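Local structure of glucokinase (Enterococcus faecalis, 2QM1) at residues B[199-213]-B[231-245]. The protein probably phosphorylates glucose with ATP as a glucokinase of the ROK family, and binds zinc and magnesium ions. Sequence-based numbering, arbitrary orientation. Where two conformers were deposited one is given.
Sequences VARHLSEEFAGDSEL and FAEKGDHFALMVVDR
Phe238 turns the edge of its ring to Ala200 O and Leu203 O, with Val242 CG2 over one face. Phe238 CZ lies 3.4 Å from Ala200 O. Leu213 CG approaches Phe238 CD2 obliquely. Phe238 CG stands anti to the backbone N (chi1 -176°), which carries the ring across to the other segment. Phe207 covers the start of this side chain: Phe238 CB sits over the centre of the Phe207 ring, 4.0 Å from its centroid, a CH-pi contact. The two rings themselves meet obliquely, planes at 47°. The methyl CE of selenomethionine Met241 reaches the edge of the Phe207 ring, 3.8 Å from CD2. Leu203 fits as a knob among Phe238, Met241, Val242 and Arg245, and its CD2 lies over one face of the Arg245 guanidinium. Ala200 CB rests against both methyls of Val242.

Asp236 links the starts of helices 212-218 and 237-261. Its OD1 accepts from Leu213 N at 3.2 Å, with an N-H...O angle of 153°. Its OD2 takes Phe238 N at 2.9 Å and, weakly, Ala239 N. Leu213 then lays CB over a face of the Phe231 ring and presses CD2 tightly on Ala239 CA, at 3.4 Å. Ser211 caps its own helix by bonding Lys214 N through OG. Helix 237-261 packs on helix 193-203, their short axes 9.7 Å apart. Just before Asp236, Gly235 closes helix 225-233. This is a Schellman motif followed by an Asp N-cap, linking helix 225-233 to helix 237-261 in a ROK-family protein of the actin-like ATPase clan.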
loop_
_atom_site.group_PDB
_atom_site.type_symbol
_atom_site.label_atom_id
_atom_site.label_comp_id
_atom_site.label_asym_id
_atom_site.label_seq_id
_atom_site.Cartn_x
_atom_site.Cartn_y
_atom_site.Cartn_z
ATOM N N VAL B 199 22.598 6.615 13.087
ATOM C CA VAL B 199 22.565 7.852 12.301
ATOM C C VAL B 199 23.399 8.901 13.044
ATOM O O VAL B 199 24.045 9.749 12.437
ATOM C CB VAL B 199 21.113 8.381 12.128
ATOM C CG1 VAL B 199 21.098 9.867 11.800
ATOM C CG2 VAL B 199 20.337 7.559 11.050
ATOM N N ALA B 200 23.327 8.878 14.375
ATOM C CA ALA B 200 24.050 9.879 15.148
ATOM C C ALA B 200 25.577 9.590 15.108
ATOM O O ALA B 200 26.375 10.517 14.946
ATOM C CB ALA B 200 23.487 9.957 16.591
ATOM N N ARG B 201 25.938 8.304 15.222
ATOM C CA ARG B 201 27.335 7.804 15.113
ATOM C C ARG B 201 28.026 8.236 13.840
ATOM O O ARG B 201 29.252 8.311 13.788
ATOM C CB ARG B 201 27.384 6.263 15.171
ATOM C CG ARG B 201 27.863 5.736 16.468
ATOM C CD ARG B 201 27.403 4.315 16.702
ATOM N NE ARG B 201 27.518 3.983 18.099
ATOM C CZ ARG B 201 27.326 2.776 18.608
ATOM N NH1 ARG B 201 27.018 1.746 17.826
ATOM N NH2 ARG B 201 27.466 2.600 19.904
ATOM N N HIS B 202 27.233 8.506 12.810
ATOM C CA HIS B 202 27.784 8.833 11.513
ATOM C C HIS B 202 27.690 10.276 11.104
ATOM O O HIS B 202 28.462 10.709 10.288
ATOM C CB HIS B 202 27.293 7.829 10.472
ATOM C CG HIS B 202 27.868 6.459 10.692
ATOM N ND1 HIS B 202 29.137 6.111 10.275
ATOM C CD2 HIS B 202 27.373 5.376 11.333
ATOM C CE1 HIS B 202 29.390 4.866 10.628
ATOM N NE2 HIS B 202 28.336 4.399 11.275
ATOM N N LEU B 203 26.796 11.026 11.735
ATOM C CA LEU B 203 26.697 12.461 11.557
ATOM C C LEU B 203 27.643 13.233 12.469
ATOM O O LEU B 203 27.815 14.444 12.321
ATOM C CB LEU B 203 25.276 12.911 11.861
ATOM C CG LEU B 203 24.156 12.734 10.860
ATOM C CD1 LEU B 203 22.904 13.298 11.488
ATOM C CD2 LEU B 203 24.486 13.561 9.677
ATOM N N SER B 204 28.204 12.529 13.445
ATOM C CA SER B 204 29.067 13.116 14.466
ATOM C C SER B 204 30.224 13.879 13.823
ATOM O O SER B 204 30.528 14.999 14.204
ATOM C CB SER B 204 29.584 12.021 15.400
ATOM O OG SER B 204 30.765 12.418 16.061
ATOM N N GLU B 205 30.843 13.236 12.844
ATOM C CA GLU B 205 31.895 13.811 12.009
ATOM C C GLU B 205 31.477 15.071 11.204
ATOM O O GLU B 205 32.331 15.783 10.681
ATOM C CB GLU B 205 32.367 12.744 11.026
ATOM C CG GLU B 205 31.342 12.464 9.947
ATOM C CD GLU B 205 31.678 11.278 9.108
ATOM O OE1 GLU B 205 31.691 11.448 7.879
ATOM O OE2 GLU B 205 31.931 10.179 9.661
ATOM N N GLU B 206 30.172 15.312 11.075
ATOM C CA GLU B 206 29.660 16.489 10.374
ATOM C C GLU B 206 29.328 17.608 11.368
ATOM O O GLU B 206 28.696 18.610 11.018
ATOM C CB GLU B 206 28.416 16.116 9.559
ATOM C CG GLU B 206 28.658 14.995 8.552
ATOM C CD GLU B 206 27.472 14.745 7.639
ATOM O OE1 GLU B 206 26.701 15.716 7.401
ATOM O OE2 GLU B 206 27.322 13.582 7.163
ATOM N N PHE B 207 29.744 17.432 12.612
ATOM C CA PHE B 207 29.435 18.410 13.631
ATOM C C PHE B 207 30.709 18.748 14.377
ATOM O O PHE B 207 31.187 17.957 15.195
ATOM C CB PHE B 207 28.340 17.890 14.570
ATOM C CG PHE B 207 27.846 18.914 15.543
ATOM C CD1 PHE B 207 28.363 18.977 16.824
ATOM C CD2 PHE B 207 26.874 19.828 15.177
ATOM C CE1 PHE B 207 27.910 19.944 17.729
ATOM C CE2 PHE B 207 26.427 20.797 16.079
ATOM C CZ PHE B 207 26.943 20.851 17.347
ATOM N N ALA B 208 31.245 19.931 14.066
ATOM C CA ALA B 208 32.508 20.435 14.613
ATOM C C ALA B 208 32.390 21.019 16.027
ATOM O O ALA B 208 33.419 21.263 16.684
ATOM C CB ALA B 208 33.147 21.476 13.644
ATOM N N GLY B 209 31.159 21.259 16.491
ATOM C CA GLY B 209 30.922 21.823 17.839
ATOM C C GLY B 209 30.954 20.744 18.910
ATOM O O GLY B 209 31.459 19.639 18.662
ATOM N N ASP B 210 30.464 21.054 20.106
ATOM C CA ASP B 210 30.198 19.993 21.080
ATOM C C ASP B 210 28.921 20.195 21.871
ATOM O O ASP B 210 28.439 21.314 22.076
ATOM C CB ASP B 210 31.378 19.674 22.012
ATOM C CG ASP B 210 31.249 18.284 22.654
ATOM O OD1 ASP B 210 31.279 17.273 21.923
ATOM O OD2 ASP B 210 31.109 18.204 23.893
ATOM N N SER B 211 28.414 19.061 22.327
ATOM C CA SER B 211 27.129 18.962 22.948
ATOM C C SER B 211 27.138 17.745 23.868
ATOM O O SER B 211 27.943 16.842 23.698
ATOM C CB SER B 211 26.081 18.815 21.847
ATOM O OG SER B 211 26.091 17.528 21.226
ATOM N N GLU B 212 26.233 17.707 24.833
ATOM C CA GLU B 212 26.146 16.533 25.667
ATOM C C GLU B 212 25.836 15.262 24.888
ATOM O O GLU B 212 26.342 14.185 25.247
ATOM C CB GLU B 212 25.159 16.711 26.821
ATOM C CG GLU B 212 25.604 15.934 28.068
ATOM C CD GLU B 212 25.035 16.489 29.357
ATOM O OE1 GLU B 212 23.808 16.337 29.563
ATOM O OE2 GLU B 212 25.809 17.059 30.165
ATOM N N LEU B 213 25.016 15.383 23.840
ATOM C CA LEU B 213 24.647 14.232 23.039
ATOM C C LEU B 213 25.834 13.694 22.220
ATOM O O LEU B 213 26.040 12.474 22.146
ATOM C CB LEU B 213 23.451 14.511 22.102
ATOM C CG LEU B 213 23.126 13.316 21.164
ATOM C CD1 LEU B 213 22.896 12.036 21.946
ATOM C CD2 LEU B 213 21.984 13.543 20.187
ATOM N N PHE B 231 17.218 15.801 24.080
ATOM C CA PHE B 231 18.312 16.756 23.825
ATOM C C PHE B 231 17.897 17.731 22.748
ATOM O O PHE B 231 18.176 18.910 22.857
ATOM C CB PHE B 231 19.601 16.066 23.412
ATOM C CG PHE B 231 20.387 15.508 24.557
ATOM C CD1 PHE B 231 20.552 14.128 24.696
ATOM C CD2 PHE B 231 20.954 16.353 25.512
ATOM C CE1 PHE B 231 21.294 13.591 25.773
ATOM C CE2 PHE B 231 21.697 15.831 26.594
ATOM C CZ PHE B 231 21.866 14.448 26.720
ATOM N N ALA B 232 17.202 17.230 21.723
ATOM C CA ALA B 232 16.752 18.077 20.630
ATOM C C ALA B 232 15.762 19.121 21.138
ATOM O O ALA B 232 15.972 20.310 20.946
ATOM C CB ALA B 232 16.159 17.260 19.496
ATOM N N GLU B 233 14.706 18.670 21.808
ATOM C CA GLU B 233 13.677 19.579 22.305
ATOM C C GLU B 233 14.328 20.668 23.165
ATOM O O GLU B 233 14.071 21.864 22.984
ATOM C CB GLU B 233 12.617 18.789 23.088
ATOM C CG GLU B 233 11.348 19.553 23.450
ATOM C CD GLU B 233 10.144 18.617 23.731
ATOM O OE1 GLU B 233 10.352 17.379 23.960
ATOM O OE2 GLU B 233 8.974 19.125 23.734
ATOM N N LYS B 234 15.205 20.224 24.065
ATOM C CA LYS B 234 15.947 21.058 25.009
ATOM C C LYS B 234 16.998 21.982 24.322
ATOM O O LYS B 234 17.687 22.759 24.998
ATOM C CB LYS B 234 16.620 20.117 26.016
ATOM C CG LYS B 234 16.656 20.570 27.478
ATOM C CD LYS B 234 15.644 19.817 28.377
ATOM C CE LYS B 234 15.885 18.282 28.428
ATOM N NZ LYS B 234 15.143 17.547 29.522
ATOM N N GLY B 235 17.139 21.887 22.995
ATOM C CA GLY B 235 17.990 22.823 22.227
ATOM C C GLY B 235 19.392 22.416 21.762
ATOM O O GLY B 235 20.128 23.253 21.219
ATOM N N ASP B 236 19.754 21.143 21.951
ATOM C CA ASP B 236 21.061 20.573 21.587
ATOM C C ASP B 236 21.213 20.519 20.070
ATOM O O ASP B 236 20.516 19.736 19.382
ATOM C CB ASP B 236 21.189 19.158 22.191
ATOM C CG ASP B 236 22.570 18.521 21.991
ATOM O OD1 ASP B 236 22.981 17.703 22.857
ATOM O OD2 ASP B 236 23.233 18.808 20.975
ATOM N N HIS B 237 22.124 21.355 19.556
ATOM C CA HIS B 237 22.276 21.542 18.119
ATOM C C HIS B 237 22.637 20.209 17.409
ATOM O O HIS B 237 22.266 19.996 16.260
ATOM C CB HIS B 237 23.317 22.624 17.817
ATOM C CG HIS B 237 22.867 24.030 18.100
ATOM N ND1 HIS B 237 21.818 24.340 18.939
ATOM C CD2 HIS B 237 23.375 25.219 17.689
ATOM C CE1 HIS B 237 21.675 25.653 19.005
ATOM N NE2 HIS B 237 22.607 26.210 18.254
ATOM N N PHE B 238 23.312 19.300 18.114
ATOM C CA PHE B 238 23.621 18.012 17.530
ATOM C C PHE B 238 22.404 17.105 17.504
ATOM O O PHE B 238 22.094 16.540 16.469
ATOM C CB PHE B 238 24.828 17.308 18.196
ATOM C CG PHE B 238 25.216 16.007 17.511
ATOM C CD1 PHE B 238 25.594 16.000 16.160
ATOM C CD2 PHE B 238 25.197 14.799 18.206
ATOM C CE1 PHE B 238 25.929 14.825 15.497
ATOM C CE2 PHE B 238 25.544 13.607 17.575
ATOM C CZ PHE B 238 25.911 13.614 16.201
ATOM N N ALA B 239 21.728 16.956 18.638
ATOM C CA ALA B 239 20.459 16.239 18.679
ATOM C C ALA B 239 19.476 16.702 17.606
ATOM O O ALA B 239 18.675 15.916 17.103
ATOM C CB ALA B 239 19.840 16.336 20.036
ATOM N N LEU B 240 19.544 17.977 17.254
ATOM C CA LEU B 240 18.602 18.567 16.298
ATOM C C LEU B 240 18.960 18.162 14.867
ATOM O O LEU B 240 18.076 18.052 14.010
ATOM C CB LEU B 240 18.586 20.106 16.427
ATOM C CG LEU B 240 17.857 20.675 17.651
ATOM C CD1 LEU B 240 18.242 22.136 17.941
ATOM C CD2 LEU B 240 16.335 20.486 17.450
HETATM N N MSE B 241 20.257 17.989 14.621
HETATM C CA MSE B 241 20.764 17.492 13.348
HETATM C C MSE B 241 20.356 16.023 13.152
HETATM O O MSE B 241 19.928 15.660 12.049
HETATM C CB MSE B 241 22.284 17.660 13.288
HETATM C CG MSE B 241 22.928 17.466 11.911
HETATM SE SE MSE B 241 24.903 17.487 11.958
HETATM C CE MSE B 241 25.052 19.419 11.838
ATOM N N VAL B 242 20.459 15.215 14.221
ATOM C CA VAL B 242 20.107 13.764 14.193
ATOM C C VAL B 242 18.615 13.519 14.014
ATOM O O VAL B 242 18.221 12.816 13.095
ATOM C CB VAL B 242 20.615 12.990 15.452
ATOM C CG1 VAL B 242 20.306 11.485 15.342
ATOM C CG2 VAL B 242 22.115 13.223 15.665
ATOM N N VAL B 243 17.797 14.101 14.895
ATOM C CA VAL B 243 16.332 14.149 14.727
ATOM C C VAL B 243 15.899 14.563 13.305
ATOM O O VAL B 243 15.100 13.897 12.703
ATOM C CB VAL B 243 15.675 15.089 15.787
ATOM C CG1 VAL B 243 14.293 15.481 15.405
ATOM C CG2 VAL B 243 15.669 14.454 17.166
ATOM N N ASP B 244 16.440 15.658 12.801
ATOM C CA ASP B 244 16.232 16.151 11.429
ATOM C C ASP B 244 16.490 15.100 10.347
ATOM O O ASP B 244 15.682 14.891 9.440
ATOM C CB ASP B 244 17.185 17.310 11.207
ATOM C CG ASP B 244 16.519 18.505 10.630
ATOM O OD1 ASP B 244 15.745 18.354 9.655
ATOM O OD2 ASP B 244 16.773 19.621 11.162
ATOM N N ARG B 245 17.622 14.419 10.462
ATOM C CA ARG B 245 17.929 13.361 9.540
ATOM C C ARG B 245 16.924 12.217 9.692
ATOM O O ARG B 245 16.453 11.667 8.697
ATOM C CB ARG B 245 19.357 12.855 9.775
ATOM C CG ARG B 245 19.777 11.752 8.813
ATOM C CD ARG B 245 19.645 12.220 7.321
ATOM N NE ARG B 245 20.975 12.484 6.796
ATOM C CZ ARG B 245 21.518 13.673 6.681
ATOM N NH1 ARG B 245 22.760 13.772 6.237
ATOM N NH2 ARG B 245 20.826 14.752 6.996
#